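Local coordinates for hypothetical protein (Streptococcus pneumoniae, PDB 2HIY) that is of unknown function but belongs to the conserved bacterial DUF1697 family, at residues Q116-V121 with L131-L136; I138-F143 with T151-Y156. All coordinates share one frame; numbering follows the deposited sequence.

Following the chain from the N terminus, strand 102-108 leads into helix 114-122, and contact 1 closes the short connection from this helix to strand 129-133. A hairpin then turns the chain into strand 137-142, and contact 2 closes the next connection by setting that strand against helix 152-156. The two loops follow one another in series, neither nesting nor crossing. Their strands are antiparallel neighbours in one sheet, with a probable hydrogen bond from Y132 N to F139 O (2.9 Å). Between the contacts, L131 CD2 lies 3.6 Å from W140 CE2. Together they tie helices 114-122 and 152-156 to the same four-stranded antiparallel sheet.

Contact 1. Residues Q116-V121 with L131-L136; sequences QVIATV and LYFGKL
V121, which meets both L131 and F133, is held in its helical turn by a backbone hydrogen bond from V121 N to V117 O (2.8 Å). Helix 116-121 runs nearly antiparallel to strand 131-133, at 157°, and the contact between them is wholly apolar. F133 leaves the strand with its CB toward the helix. I118 lies over one face, with its CG1 at 4.1 Å from the F133 ring centroid and 26° off the normal, a CH-pi contact. With I118 CG1 beside the backbone N (chi1 -69°) and CG2 anti to it, both branches reach the ring: CG1 sits by F133 CD1 (3.7 Å), while CG2 meets the rim near CZ and CE2. On the opposite face, L131 CD1 stands 3.6 Å above the F133 ring plane, again toward the rim, so the ring is sandwiched between a residue of the helix and one of its own strand. V121 meets the ring at its edge, its CB lying in the ring plane 3.9 Å from F133 CZ. V121 CG1 approaches the same ring obliquely and also packs against L131 CD2 (3.6 Å), which links the two strand residues through one methyl. Outside the two segments, I138 of strand 137-142 touches V117, V121 and F133, and F162 of a loop touches V117 and V121. Helix 114-122 thus packs on the sheet as the crossover of a split beta-alpha-beta unit: it joins the parallel strands 102-108 and 129-133, between which strand 137-142 is inserted, as in a ferredoxin-like fold.

Contact 2. Residues I138-F143 with T151-Y156; sequences IFWGKF and TAYHKY
Strand 138-142, carrying W140 and K142, and helix 152-156, carrying A152 and Y153, run almost perpendicular, at 98°, their axes approaching to 10.0 Å at the closest; this short helix takes the place of the second helix in a beta-alpha-beta-beta-alpha-beta order consistent with a ferredoxin-like fold. Y153 turns its edge to the W140 face in a T-shaped stack, planes at 74°, with Y153 CD1 3.5 Å from W140 CD2. Y153 CB also lies over the five-membered ring of W140, and W140 CZ2 of the six-membered ring lies 4.4 Å from A152 CB. K142 covers a face of the phenol: its NZ stands 3.3 Å from the Y153 ring centroid, almost on the normal, in a cation-pi contact. Bends at chi2 (70°) and chi3 curl the lysine back over its own strand, where K142 NZ donates to W140 O (2.9 Å) from above the carbonyl plane. A salt bridge to D104 completes the grip on this buried ammonium. E129 bonds to W140 NE1 and to the backbone N of A152 and Y153, joining indole and helix start. K142 CG packs on T151 CG2, and T151 is the N-cap: its OG1, also bonded to Y148 O, accepts from H154 N at 3.2 Å.

Contact 1. Residues Q116-V121 with L131-L136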
loop_
_atom_site.group_PDB
_atom_site.type_symbol
_atom_site.label_atom_id
_atom_site.label_comp_id
_atom_site.label_asym_id
_atom_site.label_seq_id
_atom_site.Cartn_x
_atom_site.Cartn_y
_atom_site.Cartn_z
ATOM N N GLN D 116 31.075 -4.402 -17.298
ATOM C CA GLN D 116 30.323 -5.444 -16.613
ATOM C C GLN D 116 28.816 -5.255 -16.756
ATOM O O GLN D 116 28.079 -6.226 -16.958
ATOM C CB GLN D 116 30.723 -5.527 -15.143
ATOM C CG GLN D 116 29.963 -6.623 -14.371
ATOM C CD GLN D 116 30.172 -8.039 -14.917
ATOM O OE1 GLN D 116 29.354 -8.589 -15.716
ATOM N NE2 GLN D 116 31.257 -8.651 -14.475
ATOM N N VAL D 117 28.368 -4.003 -16.667
ATOM C CA VAL D 117 26.941 -3.727 -16.878
ATOM C C VAL D 117 26.484 -4.144 -18.268
ATOM O O VAL D 117 25.473 -4.829 -18.424
ATOM C CB VAL D 117 26.639 -2.230 -16.668
ATOM C CG1 VAL D 117 25.185 -1.890 -17.039
ATOM C CG2 VAL D 117 26.916 -1.834 -15.219
ATOM N N ILE D 118 27.303 -3.826 -19.276
ATOM C CA ILE D 118 26.952 -4.212 -20.643
ATOM C C ILE D 118 26.864 -5.737 -20.759
ATOM O O ILE D 118 25.938 -6.285 -21.333
ATOM C CB ILE D 118 28.001 -3.643 -21.618
ATOM C CG1 ILE D 118 27.878 -2.108 -21.687
ATOM C CG2 ILE D 118 27.825 -4.234 -22.998
ATOM C CD1 ILE D 118 29.027 -1.420 -22.478
ATOM N N ALA D 119 27.849 -6.434 -20.174
ATOM C CA ALA D 119 27.830 -7.898 -20.308
ATOM C C ALA D 119 26.611 -8.491 -19.629
ATOM O O ALA D 119 25.940 -9.368 -20.168
ATOM C CB ALA D 119 29.126 -8.515 -19.716
ATOM N N THR D 120 26.282 -7.980 -18.455
ATOM C CA THR D 120 25.100 -8.468 -17.736
ATOM C C THR D 120 23.821 -8.172 -18.521
ATOM O O THR D 120 23.003 -9.069 -18.716
ATOM C CB THR D 120 25.055 -7.830 -16.362
ATOM O OG1 THR D 120 26.200 -8.276 -15.622
ATOM C CG2 THR D 120 23.774 -8.246 -15.600
ATOM N N VAL D 121 23.682 -6.934 -19.000
ATOM C CA VAL D 121 22.474 -6.601 -19.746
ATOM C C VAL D 121 22.362 -7.440 -21.023
ATOM O O VAL D 121 21.296 -7.940 -21.343
ATOM C CB VAL D 121 22.398 -5.111 -20.042
ATOM C CG1 VAL D 121 21.246 -4.822 -20.962
ATOM C CG2 VAL D 121 22.207 -4.325 -18.746
ATOM N N LEU D 131 16.782 -1.749 -26.341
ATOM C CA LEU D 131 17.705 -0.946 -25.551
ATOM C C LEU D 131 18.918 -0.569 -26.373
ATOM O O LEU D 131 19.266 -1.294 -27.326
ATOM C CB LEU D 131 18.085 -1.625 -24.209
ATOM C CG LEU D 131 18.860 -2.950 -24.307
ATOM C CD1 LEU D 131 20.383 -2.723 -24.311
ATOM C CD2 LEU D 131 18.548 -3.809 -23.108
ATOM N N TYR D 132 19.584 0.503 -25.984
ATOM C CA TYR D 132 20.759 0.968 -26.685
ATOM C C TYR D 132 21.754 1.479 -25.654
ATOM O O TYR D 132 21.382 2.259 -24.789
ATOM C CB TYR D 132 20.385 2.063 -27.693
ATOM C CG TYR D 132 21.556 2.546 -28.514
ATOM C CD1 TYR D 132 21.877 1.902 -29.697
ATOM C CD2 TYR D 132 22.354 3.613 -28.100
ATOM C CE1 TYR D 132 22.948 2.316 -30.466
ATOM C CE2 TYR D 132 23.453 4.021 -28.856
ATOM C CZ TYR D 132 23.727 3.348 -30.025
ATOM O OH TYR D 132 24.798 3.753 -30.814
ATOM N N PHE D 133 23.018 1.085 -25.762
ATOM C CA PHE D 133 24.035 1.518 -24.822
ATOM C C PHE D 133 24.593 2.855 -25.263
ATOM O O PHE D 133 25.321 2.913 -26.264
ATOM C CB PHE D 133 25.165 0.465 -24.774
ATOM C CG PHE D 133 24.729 -0.838 -24.184
ATOM C CD1 PHE D 133 24.529 -0.989 -22.818
ATOM C CD2 PHE D 133 24.516 -1.934 -25.007
ATOM C CE1 PHE D 133 24.093 -2.202 -22.305
ATOM C CE2 PHE D 133 24.094 -3.157 -24.475
ATOM C CZ PHE D 133 23.882 -3.276 -23.105
ATOM N N GLY D 134 24.236 3.930 -24.554
ATOM C CA GLY D 134 24.743 5.266 -24.862
ATOM C C GLY D 134 26.025 5.544 -24.098
ATOM O O GLY D 134 26.600 4.662 -23.460
ATOM N N LYS D 135 26.472 6.789 -24.116
ATOM C CA LYS D 135 27.707 7.117 -23.418
ATOM C C LYS D 135 27.486 7.246 -21.918
ATOM O O LYS D 135 28.297 6.771 -21.108
ATOM C CB LYS D 135 28.274 8.426 -23.964
ATOM C CG LYS D 135 29.507 8.920 -23.247
ATOM C CD LYS D 135 30.713 8.017 -23.413
ATOM C CE LYS D 135 31.946 8.670 -22.785
ATOM N NZ LYS D 135 32.923 7.613 -22.418
ATOM N N LEU D 136 26.363 7.845 -21.551
ATOM C CA LEU D 136 26.087 8.150 -20.151
ATOM C C LEU D 136 25.215 7.109 -19.475
ATOM O O LEU D 136 24.980 7.181 -18.294
ATOM C CB LEU D 136 25.370 9.484 -20.027
ATOM C CG LEU D 136 26.204 10.704 -20.446
ATOM C CD1 LEU D 136 25.313 11.960 -20.507
ATOM C CD2 LEU D 136 27.365 10.886 -19.474
#

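Contact 2. Residues I138-F143 with T151-Y156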
loop_
_atom_site.group_PDB
_atom_site.type_symbol
_atom_site.label_atom_id
_atom_site.label_comp_id
_atom_site.label_asym_id
_atom_site.label_seq_id
_atom_site.Cartn_x
_atom_site.Cartn_y
_atom_site.Cartn_z
ATOM N N ILE D 138 22.022 3.776 -20.375
ATOM C CA ILE D 138 21.298 2.857 -21.277
ATOM C C ILE D 138 19.916 3.420 -21.569
ATOM O O ILE D 138 19.155 3.711 -20.638
ATOM C CB ILE D 138 21.115 1.463 -20.627
ATOM C CG1 ILE D 138 22.472 0.933 -20.166
ATOM C CG2 ILE D 138 20.463 0.484 -21.623
ATOM C CD1 ILE D 138 22.390 -0.373 -19.380
ATOM N N PHE D 139 19.586 3.625 -22.852
ATOM C CA PHE D 139 18.210 3.898 -23.242
ATOM C C PHE D 139 17.444 2.584 -23.270
ATOM O O PHE D 139 17.919 1.627 -23.878
ATOM C CB PHE D 139 18.158 4.456 -24.676
ATOM C CG PHE D 139 18.988 5.702 -24.921
ATOM C CD1 PHE D 139 18.409 6.957 -24.765
ATOM C CD2 PHE D 139 20.322 5.623 -25.373
ATOM C CE1 PHE D 139 19.142 8.121 -25.034
ATOM C CE2 PHE D 139 21.055 6.768 -25.625
ATOM C CZ PHE D 139 20.449 8.026 -25.474
ATOM N N TRP D 140 16.255 2.522 -22.676
ATOM C CA TRP D 140 15.542 1.237 -22.635
ATOM C C TRP D 140 14.067 1.484 -22.760
ATOM O O TRP D 140 13.422 2.099 -21.876
ATOM C CB TRP D 140 15.894 0.511 -21.346
ATOM C CG TRP D 140 15.642 -0.949 -21.302
ATOM C CD1 TRP D 140 14.684 -1.697 -21.958
ATOM C CD2 TRP D 140 16.396 -1.878 -20.525
ATOM N NE1 TRP D 140 14.797 -3.044 -21.634
ATOM C CE2 TRP D 140 15.851 -3.173 -20.753
ATOM C CE3 TRP D 140 17.491 -1.749 -19.650
ATOM C CZ2 TRP D 140 16.369 -4.327 -20.129
ATOM C CZ3 TRP D 140 18.005 -2.892 -19.032
ATOM C CH2 TRP D 140 17.440 -4.163 -19.286
ATOM N N GLY D 141 13.505 1.063 -23.895
ATOM C CA GLY D 141 12.102 1.316 -24.226
ATOM C C GLY D 141 11.338 0.014 -24.133
ATOM O O GLY D 141 11.840 -1.044 -24.514
ATOM N N LYS D 142 10.126 0.110 -23.604
ATOM C CA LYS D 142 9.223 -1.028 -23.555
ATOM C C LYS D 142 7.973 -0.649 -24.354
ATOM O O LYS D 142 7.348 0.385 -24.111
ATOM C CB LYS D 142 8.872 -1.360 -22.083
ATOM C CG LYS D 142 9.998 -2.039 -21.259
ATOM C CD LYS D 142 11.195 -1.167 -20.907
ATOM C CE LYS D 142 10.840 0.063 -20.126
ATOM N NZ LYS D 142 12.094 0.741 -19.636
ATOM N N PHE D 143 7.593 -1.484 -25.316
ATOM C CA PHE D 143 6.613 -1.044 -26.314
ATOM C C PHE D 143 5.214 -0.944 -25.813
ATOM O O PHE D 143 4.481 -0.047 -26.262
ATOM C CB PHE D 143 6.670 -1.924 -27.552
ATOM C CG PHE D 143 7.929 -1.752 -28.331
ATOM C CD1 PHE D 143 8.105 -0.618 -29.106
ATOM C CD2 PHE D 143 8.937 -2.696 -28.300
ATOM C CE1 PHE D 143 9.287 -0.426 -29.832
ATOM C CE2 PHE D 143 10.142 -2.523 -29.029
ATOM C CZ PHE D 143 10.299 -1.370 -29.787
ATOM N N THR D 151 8.710 -8.301 -20.009
ATOM C CA THR D 151 9.978 -7.765 -20.458
ATOM C C THR D 151 11.135 -8.122 -19.505
ATOM O O THR D 151 10.930 -8.340 -18.293
ATOM C CB THR D 151 9.950 -6.214 -20.611
ATOM O OG1 THR D 151 9.678 -5.576 -19.351
ATOM C CG2 THR D 151 8.941 -5.781 -21.680
ATOM N N ALA D 152 12.346 -8.156 -20.049
ATOM C CA ALA D 152 13.533 -8.325 -19.214
ATOM C C ALA D 152 13.679 -7.153 -18.264
ATOM O O ALA D 152 14.142 -7.330 -17.126
ATOM C CB ALA D 152 14.756 -8.436 -20.101
ATOM N N TYR D 153 13.339 -5.946 -18.704
ATOM C CA TYR D 153 13.393 -4.786 -17.821
ATOM C C TYR D 153 12.611 -5.052 -16.535
ATOM O O TYR D 153 13.138 -4.853 -15.414
ATOM C CB TYR D 153 12.825 -3.560 -18.549
ATOM C CG TYR D 153 12.972 -2.277 -17.780
ATOM C CD1 TYR D 153 14.138 -1.533 -17.896
ATOM C CD2 TYR D 153 11.952 -1.789 -16.957
ATOM C CE1 TYR D 153 14.327 -0.348 -17.168
ATOM C CE2 TYR D 153 12.126 -0.603 -16.213
ATOM C CZ TYR D 153 13.300 0.109 -16.349
ATOM O OH TYR D 153 13.428 1.282 -15.625
ATOM N N HIS D 154 11.377 -5.495 -16.682
ATOM C CA HIS D 154 10.555 -5.780 -15.520
ATOM C C HIS D 154 11.016 -6.998 -14.744
ATOM O O HIS D 154 11.089 -6.952 -13.492
ATOM C CB HIS D 154 9.112 -5.983 -15.956
ATOM C CG HIS D 154 8.232 -6.408 -14.838
ATOM N ND1 HIS D 154 7.945 -5.561 -13.781
ATOM C CD2 HIS D 154 7.620 -7.583 -14.580
ATOM C CE1 HIS D 154 7.175 -6.214 -12.922
ATOM N NE2 HIS D 154 6.950 -7.432 -13.386
ATOM N N LYS D 155 11.258 -8.107 -15.461
ATOM C CA LYS D 155 11.494 -9.383 -14.780
ATOM C C LYS D 155 12.830 -9.486 -14.125
ATOM O O LYS D 155 12.940 -10.239 -13.135
ATOM C CB LYS D 155 11.363 -10.537 -15.753
ATOM C CG LYS D 155 9.916 -10.712 -16.209
ATOM C CD LYS D 155 9.806 -11.780 -17.279
ATOM C CE LYS D 155 10.223 -13.134 -16.750
ATOM N NZ LYS D 155 10.015 -14.170 -17.808
ATOM N N TYR D 156 13.855 -8.808 -14.658
ATOM C CA TYR D 156 15.213 -9.113 -14.245
ATOM C C TYR D 156 16.010 -8.012 -13.624
ATOM O O TYR D 156 17.026 -8.315 -13.022
ATOM C CB TYR D 156 16.053 -9.704 -15.398
ATOM C CG TYR D 156 15.413 -10.855 -16.125
ATOM C CD1 TYR D 156 14.856 -11.932 -15.434
ATOM C CD2 TYR D 156 15.343 -10.855 -17.513
ATOM C CE1 TYR D 156 14.251 -13.002 -16.125
ATOM C CE2 TYR D 156 14.749 -11.911 -18.202
ATOM C CZ TYR D 156 14.200 -12.965 -17.499
ATOM O OH TYR D 156 13.601 -14.008 -18.178
#